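Methylcobalamin\: coenzyme M methyltransferase (Methanosarcina mazei, PDB 4AY7) probably transfers the methyl group of a methylated corrinoid to coenzyme M during methanogenesis, with a zinc ion as cofactor. Local coordinates at residues V31-V36 with S73-V78; T39-L44 with C325-M330. All coordinates share one frame; numbering follows the deposited sequence.

Interaction 1: residues V31-V36 with S73-V78; sequences VPVCSV and SGLEAV
Val-33 and Glu-76 are joined by two hydrogen bonds that occupy both backbone polar groups of the valine. Glu-76 N donates to Val-33 O over 2.8 Å. In return, Val-33 N donates to Glu-76 OE1 over 3.1 Å. This second bond is nearly straight (169°) but meets the oxygen from above the carboxylate, 37° out of its plane. What brings the carboxylate there is a CG placed opposite the glutamate's own carbonyl carbon (chi1 -66°), followed by an extended chain that passes the valine side chain at about a right angle. The valine methyl CG1 lies against the carboxylate, 3.6 Å from Glu-76 OE1. The other oxygen, OE2, forms a salt bridge with Arg-343 of helix 333-346. Replacing Glu-76 by an alanine would probably leave Val-33 N without its acceptor and Arg-343 without its ionic mate.

In this TIM barrel of the uroporphyrinogen decarboxylase family, Pro-32 and Cys-34 make backbone hydrogen bonds with Leu-321. Residues 31-36 thus bridge strand 320-323 and the entry to strand 78-80, the outermost strands of the parallel sheet, consistent with closure of the barrel here.

Among the apolar contacts, Val-33 CG2 faces Leu-75 CD2 at 4.3 Å, and Cys-34 CB and Ala-77 CB touch at 3.8 Å. The fork of the leucine lies along one side of the 34-35 backbone, Leu-75 CD2 4.0 Å from Cys-34 CA and Leu-75 CD1 against Ser-35 CB. Solvent adds one link: Ser-35 N donates to a water at 2.8 Å, which in turn makes a weak bond to Ala-77 O.

Interaction 2: residues T39-L44 with C325-M330; sequences TGIVEL and CGIAPM. With ZN (zinc ion), chain C.
Ile-327 reaches Thr-39 and Ile-41 with separate branches. From CB, its CG2 methyl lies anti to the backbone N, and the Ile-41 CG2 methyl comes against the flank of Ile-327 CG2, 3.5 Å away. The other branch leaves CB opposite the carbonyl carbon: Ile-327 CG1 passes 4.5 Å from Thr-39 CA, and the extended chain ends with Ile-327 CD1 lying 4.1 Å from that same CA, near the threonine methyl. Asn-69 of helix 59-71 also touches this isoleucine.

Two residues on, the contact becomes polar. Val-42 N donates to Pro-329 O over 2.8 Å, an almost straight bond (168°) whose donor is tilted 20° from the carbonyl plane. A water 2.7 Å from Pro-329 O donates to the same oxygen and accepts from Glu-43 N, while the CA-H of Ile-41 also approaches Pro-329 O. Ile-41 is the N-cap of helix 42-48, so the proline carbonyl and the water take up N-H groups of the first turn, which have no acceptor earlier in the helix. The geometry joins the start of this helix to the loop after strand 320-323, at the C-terminal end of the barrel strand, where TIM-barrel enzymes carry their active sites.

Beyond the hydrogen bond, Val-42 CG2 rests 4.0 Å from Pro-329 CB and 3.8 Å from Met-330 SD. The bend at chi2 (-64°) swings Met-330 SD back to the valine. At the other end of the loop, Cys-325 SG binds the zinc ion at 2.5 Å, with His-246 and Cys-248 as the other protein ligands.

Overall arrangement
The two contacts interleave along the chain: 31-36 and 39-44 are separated by only two residues, while their partners come from 73-78 and 325-330. Their centres are 14 Å apart, and Thr-37 and Gln-38 lie in the short link. Ser-35 OG bonds to Thr-37 O, Thr-37 OG1 to Cys-325 O, and Gln-38 to Ile-327 O. Gln-38 and Gln-103 bind coenzyme M, which is absent from this structure. Interaction 2 holds a zinc ligand directly, and its Pro-329 side chain is about 6 Å from that of Gln-103. In interaction 1 the Ser-35 side chain is about 10 Å from the zinc ion and about 7 Å from the side chain of Gln-38.

Interaction 1: residues V31-V36 with S73-V78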
ATOM      1  N   VAL A  31      19.413  -6.173   0.760  1.00 20.78           N
ATOM      2  CA  VAL A  31      17.954  -6.008   0.686  1.00 20.30           C
ATOM      3  C   VAL A  31      17.546  -4.763   1.527  1.00 20.22           C
ATOM      4  O   VAL A  31      17.960  -4.653   2.695  1.00 20.55           O
ATOM      5  CB  VAL A  31      17.269  -7.271   1.223  1.00 20.53           C
ATOM      6  CG1 VAL A  31      15.763  -7.082   1.388  1.00 19.65           C
ATOM      7  CG2 VAL A  31      17.649  -8.511   0.352  1.00 20.67           C
ATOM      8  N   PRO A  32      16.836  -3.783   0.923  1.00 19.21           N
ATOM      9  CA  PRO A  32      16.306  -2.639   1.718  1.00 19.88           C
ATOM     10  C   PRO A  32      15.262  -3.127   2.656  1.00 19.63           C
ATOM     11  O   PRO A  32      14.589  -4.147   2.369  1.00 19.40           O
ATOM     12  CB  PRO A  32      15.630  -1.761   0.686  1.00 19.59           C
ATOM     13  CG  PRO A  32      15.361  -2.642  -0.428  1.00 19.70           C
ATOM     14  CD  PRO A  32      16.318  -3.768  -0.445  1.00 19.51           C
ATOM     15  N   VAL A  33      15.127  -2.422   3.782  1.00 20.88           N
ATOM     16  CA  VAL A  33      14.112  -2.748   4.781  1.00 20.70           C
ATOM     17  C   VAL A  33      13.245  -1.543   4.952  1.00 21.95           C
ATOM     18  O   VAL A  33      13.726  -0.471   5.305  1.00 22.51           O
ATOM     19  CB  VAL A  33      14.677  -3.249   6.102  1.00 21.76           C
ATOM     20  CG1 VAL A  33      15.727  -2.279   6.681  1.00 22.77           C
ATOM     21  CG2 VAL A  33      13.562  -3.611   7.067  1.00 21.40           C
ATOM     22  N   CYS A  34      11.984  -1.733   4.640  1.00 21.26           N
ATOM     23  CA  CYS A  34      11.018  -0.614   4.782  1.00 22.87           C
ATOM     24  C   CYS A  34       9.618  -1.132   4.783  1.00 23.20           C
ATOM     25  O   CYS A  34       9.426  -2.346   4.806  1.00 24.79           O
ATOM     26  CB  CYS A  34      11.207   0.396   3.683  1.00 23.01           C
ATOM     27  SG  CYS A  34      10.695  -0.200   2.111  1.00 25.37           S
ATOM     28  N   SER A  35       8.631  -0.220   4.833  1.00 23.24           N
ATOM     29  CA  SER A  35       7.220  -0.610   4.693  1.00 22.96           C
ATOM     30  C   SER A  35       6.597   0.092   3.533  1.00 22.39           C
ATOM     31  O   SER A  35       6.825   1.303   3.338  1.00 22.84           O
ATOM     32  CB  SER A  35       6.477  -0.298   5.999  1.00 23.37           C
ATOM     33  OG  SER A  35       5.180  -0.863   5.914  1.00 24.71           O
ATOM     34  N   VAL A  36       5.827  -0.650   2.749  1.00 21.24           N
ATOM     35  CA  VAL A  36       5.074  -0.127   1.656  1.00 22.77           C
ATOM     36  C   VAL A  36       3.619  -0.037   2.112  1.00 22.44           C
ATOM     37  O   VAL A  36       2.793   0.498   1.410  1.00 21.35           O
ATOM     38  CB  VAL A  36       5.235  -0.922   0.327  1.00 22.83           C
ATOM     39  CG1 VAL A  36       6.699  -0.953  -0.097  1.00 25.09           C
ATOM     40  CG2 VAL A  36       4.751  -2.377   0.467  1.00 24.57           C
ATOM     41  N   SER A  73      12.597   4.563  13.719  1.00 26.94           N
ATOM     42  CA  SER A  73      12.531   3.117  13.530  1.00 25.90           C
ATOM     43  C   SER A  73      13.676   2.550  12.681  1.00 25.61           C
ATOM     44  O   SER A  73      14.000   1.381  12.815  1.00 27.06           O
ATOM     45  CB  SER A  73      11.237   2.701  12.868  1.00 25.23           C
ATOM     46  OG  SER A  73      11.185   3.282  11.550  1.00 26.04           O
ATOM     47  N   GLY A  74      14.207   3.369  11.785  1.00 24.56           N
ATOM     48  CA  GLY A  74      15.196   3.016  10.860  1.00 23.89           C
ATOM     49  C   GLY A  74      14.648   2.371   9.579  1.00 23.46           C
ATOM     50  O   GLY A  74      15.455   1.923   8.743  1.00 23.25           O
ATOM     51  N   LEU A  75      13.331   2.358   9.376  1.00 22.56           N
ATOM     52  CA  LEU A  75      12.754   1.922   8.080  1.00 22.56           C
ATOM     53  C   LEU A  75      13.304   2.864   7.034  1.00 22.47           C
ATOM     54  O   LEU A  75      13.439   4.084   7.273  1.00 23.53           O
ATOM     55  CB  LEU A  75      11.265   1.892   8.075  1.00 22.79           C
ATOM     56  CG  LEU A  75      10.596   0.907   9.042  1.00 22.19           C
ATOM     57  CD1 LEU A  75       9.109   1.125   8.927  1.00 22.18           C
ATOM     58  CD2 LEU A  75      11.045  -0.538   8.743  1.00 23.08           C
ATOM     59  N   GLU A  76      13.669   2.271   5.902  1.00 22.02           N
ATOM     60  CA  GLU A  76      14.427   2.969   4.880  1.00 22.27           C
ATOM     61  C   GLU A  76      13.569   3.579   3.818  1.00 21.80           C
ATOM     62  O   GLU A  76      13.991   3.703   2.694  1.00 22.49           O
ATOM     63  CB  GLU A  76      15.454   1.986   4.321  1.00 23.16           C
ATOM     64  CG  GLU A  76      16.473   1.632   5.409  1.00 23.41           C
ATOM     65  CD  GLU A  76      17.514   0.570   5.012  1.00 24.95           C
ATOM     66  OE1 GLU A  76      17.287  -0.283   4.114  1.00 24.83           O
ATOM     67  OE2 GLU A  76      18.626   0.646   5.604  1.00 24.96           O
ATOM     68  N   ALA A  77      12.392   4.086   4.199  1.00 21.65           N
ATOM     69  CA  ALA A  77      11.517   4.844   3.286  1.00 21.09           C
ATOM     70  C   ALA A  77      10.549   5.608   4.170  1.00 21.27           C
ATOM     71  O   ALA A  77      10.451   5.326   5.357  1.00 23.67           O
ATOM     72  CB  ALA A  77      10.734   3.929   2.370  1.00 20.03           C
ATOM     73  N   VAL A  78       9.881   6.597   3.620  1.00 20.54           N
ATOM     74  CA  VAL A  78       8.793   7.280   4.366  1.00 20.09           C
ATOM     75  C   VAL A  78       7.538   6.981   3.607  1.00 19.99           C
ATOM     76  O   VAL A  78       7.485   7.288   2.403  1.00 20.12           O
ATOM     77  CB  VAL A  78       8.990   8.792   4.436  1.00 20.22           C
ATOM     78  CG1 VAL A  78       7.824   9.465   5.225  1.00 20.50           C
ATOM     79  CG2 VAL A  78      10.316   9.126   5.119  1.00 21.07           C
TER
HETATM   80  O   HOH W   1       8.577   2.617   5.013  1.00 21.21           O

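Interaction 2: residues T39-L44 with C325-M330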
ATOM      1  N   THR A  39       2.339   2.901   8.125  1.00 20.21           N
ATOM      2  CA  THR A  39       3.354   2.915   9.192  1.00 21.74           C
ATOM      3  C   THR A  39       2.986   3.698  10.490  1.00 22.24           C
ATOM      4  O   THR A  39       3.819   3.917  11.371  1.00 24.18           O
ATOM      5  CB  THR A  39       4.614   3.554   8.589  1.00 22.58           C
ATOM      6  OG1 THR A  39       4.299   4.868   8.097  1.00 24.48           O
ATOM      7  CG2 THR A  39       5.143   2.676   7.415  1.00 22.38           C
ATOM      8  N   GLY A  40       1.758   4.163  10.598  1.00 21.90           N
ATOM      9  CA  GLY A  40       1.331   4.915  11.796  1.00 21.90           C
ATOM     10  C   GLY A  40       1.158   4.016  13.013  1.00 21.75           C
ATOM     11  O   GLY A  40       0.385   3.056  12.954  1.00 20.72           O
ATOM     12  N   ILE A  41       1.860   4.345  14.114  1.00 21.31           N
ATOM     13  CA  ILE A  41       1.802   3.526  15.355  1.00 21.46           C
ATOM     14  C   ILE A  41       1.568   4.459  16.517  1.00 22.22           C
ATOM     15  O   ILE A  41       2.081   5.585  16.525  1.00 22.22           O
ATOM     16  CB  ILE A  41       3.007   2.561  15.512  1.00 21.52           C
ATOM     17  CG1 ILE A  41       4.313   3.316  15.737  1.00 21.91           C
ATOM     18  CG2 ILE A  41       3.170   1.691  14.267  1.00 20.90           C
ATOM     19  CD1 ILE A  41       5.511   2.451  16.092  1.00 21.25           C
ATOM     20  N   VAL A  42       0.724   4.013  17.430  1.00 22.71           N
ATOM     21  CA  VAL A  42       0.299   4.821  18.565  1.00 23.46           C
ATOM     22  C   VAL A  42       1.483   5.304  19.376  1.00 24.04           C
ATOM     23  O   VAL A  42       1.439   6.414  19.855  1.00 25.17           O
ATOM     24  CB  VAL A  42      -0.728   4.075  19.451  1.00 23.96           C
ATOM     25  CG1 VAL A  42      -1.120   4.883  20.696  1.00 25.16           C
ATOM     26  CG2 VAL A  42      -1.961   3.700  18.629  1.00 23.10           C
ATOM     27  N   GLU A  43       2.507   4.477  19.575  1.00 25.17           N
ATOM     28  CA  GLU A  43       3.710   4.880  20.353  1.00 25.86           C
ATOM     29  C   GLU A  43       4.292   6.181  19.766  1.00 25.82           C
ATOM     30  O   GLU A  43       4.641   7.117  20.519  1.00 26.74           O
ATOM     31  CB  GLU A  43       4.767   3.789  20.427  1.00 27.55           C
ATOM     32  CG  GLU A  43       6.067   4.219  21.158  1.00 29.31           C
ATOM     33  CD  GLU A  43       7.043   3.077  21.549  1.00 30.18           C
ATOM     34  OE1 GLU A  43       6.777   1.848  21.328  1.00 28.80           O
ATOM     35  OE2 GLU A  43       8.112   3.445  22.127  1.00 29.62           O
ATOM     36  N   LEU A  44       4.346   6.267  18.448  1.00 24.50           N
ATOM     37  CA  LEU A  44       4.953   7.420  17.758  1.00 24.57           C
ATOM     38  C   LEU A  44       3.941   8.584  17.716  1.00 23.87           C
ATOM     39  O   LEU A  44       4.321   9.759  17.921  1.00 24.21           O
ATOM     40  CB  LEU A  44       5.482   7.045  16.368  1.00 23.93           C
ATOM     41  CG  LEU A  44       6.738   6.161  16.458  1.00 25.05           C
ATOM     42  CD1 LEU A  44       7.278   5.864  15.080  1.00 24.27           C
ATOM     43  CD2 LEU A  44       7.807   6.773  17.400  1.00 26.44           C
ATOM     44  N   CYS A 325       1.471  -6.717   6.045  1.00 26.46           N
ATOM     45  CA  CYS A 325       0.259  -5.927   5.865  1.00 27.42           C
ATOM     46  C   CYS A 325       0.538  -4.594   6.554  1.00 25.17           C
ATOM     47  O   CYS A 325       1.669  -4.344   6.968  1.00 21.96           O
ATOM     48  CB  CYS A 325      -0.981  -6.644   6.437  1.00 30.72           C
ATOM     49  SG  CYS A 325      -2.457  -5.838   5.780  1.00 40.53           S
ATOM     50  N   GLY A 326      -0.447  -3.705   6.631  1.00 24.12           N
ATOM     51  CA  GLY A 326      -0.233  -2.473   7.420  1.00 23.72           C
ATOM     52  C   GLY A 326       0.218  -2.844   8.850  1.00 23.71           C
ATOM     53  O   GLY A 326      -0.176  -3.882   9.420  1.00 23.20           O
ATOM     54  N   ILE A 327       1.074  -2.012   9.421  1.00 22.80           N
ATOM     55  CA  ILE A 327       1.525  -2.217  10.790  1.00 22.50           C
ATOM     56  C   ILE A 327       0.342  -1.998  11.706  1.00 23.06           C
ATOM     57  O   ILE A 327      -0.426  -0.982  11.563  1.00 22.56           O
ATOM     58  CB  ILE A 327       2.659  -1.226  11.084  1.00 22.81           C
ATOM     59  CG1 ILE A 327       3.796  -1.436  10.058  1.00 22.66           C
ATOM     60  CG2 ILE A 327       3.172  -1.383  12.529  1.00 22.11           C
ATOM     61  CD1 ILE A 327       5.099  -0.642  10.325  1.00 22.76           C
ATOM     62  N   ALA A 328       0.099  -2.915  12.624  1.00 22.84           N
ATOM     63  CA  ALA A 328      -0.977  -2.667  13.599  1.00 23.88           C
ATOM     64  C   ALA A 328      -0.615  -1.398  14.440  1.00 23.88           C
ATOM     65  O   ALA A 328       0.556  -1.198  14.824  1.00 24.08           O
ATOM     66  CB  ALA A 328      -1.187  -3.870  14.526  1.00 24.05           C
ATOM     67  N   PRO A 329      -1.608  -0.561  14.706  1.00 23.68           N
ATOM     68  CA  PRO A 329      -1.336   0.676  15.416  1.00 24.57           C
ATOM     69  C   PRO A 329      -0.713   0.481  16.806  1.00 25.08           C
ATOM     70  O   PRO A 329       0.077   1.328  17.229  1.00 25.81           O
ATOM     71  CB  PRO A 329      -2.698   1.329  15.509  1.00 25.10           C
ATOM     72  CG  PRO A 329      -3.455   0.830  14.322  1.00 24.78           C
ATOM     73  CD  PRO A 329      -2.928  -0.545  14.025  1.00 24.68           C
ATOM     74  N   MET A 330      -1.026  -0.598  17.508  1.00 25.38           N
ATOM     75  CA  MET A 330      -0.416  -0.836  18.817  1.00 26.58           C
ATOM     76  C   MET A 330       0.924  -1.559  18.780  1.00 25.98           C
ATOM     77  O   MET A 330       1.452  -1.935  19.842  1.00 25.89           O
ATOM     78  CB  MET A 330      -1.372  -1.582  19.748  1.00 28.02           C
ATOM     79  CG  MET A 330      -2.566  -0.735  20.110  1.00 30.59           C
ATOM     80  SD  MET A 330      -2.158   0.757  21.071  1.00 30.81           S
ATOM     81  CE  MET A 330      -1.564   0.235  22.677  1.00 30.95           C
TER
HETATM   82 ZN    ZN C 500      -3.100  -6.735   3.502  1.00 46.90          ZN
HETATM   83  O   HOH W   2       2.169   1.472  18.987  1.00 24.98           O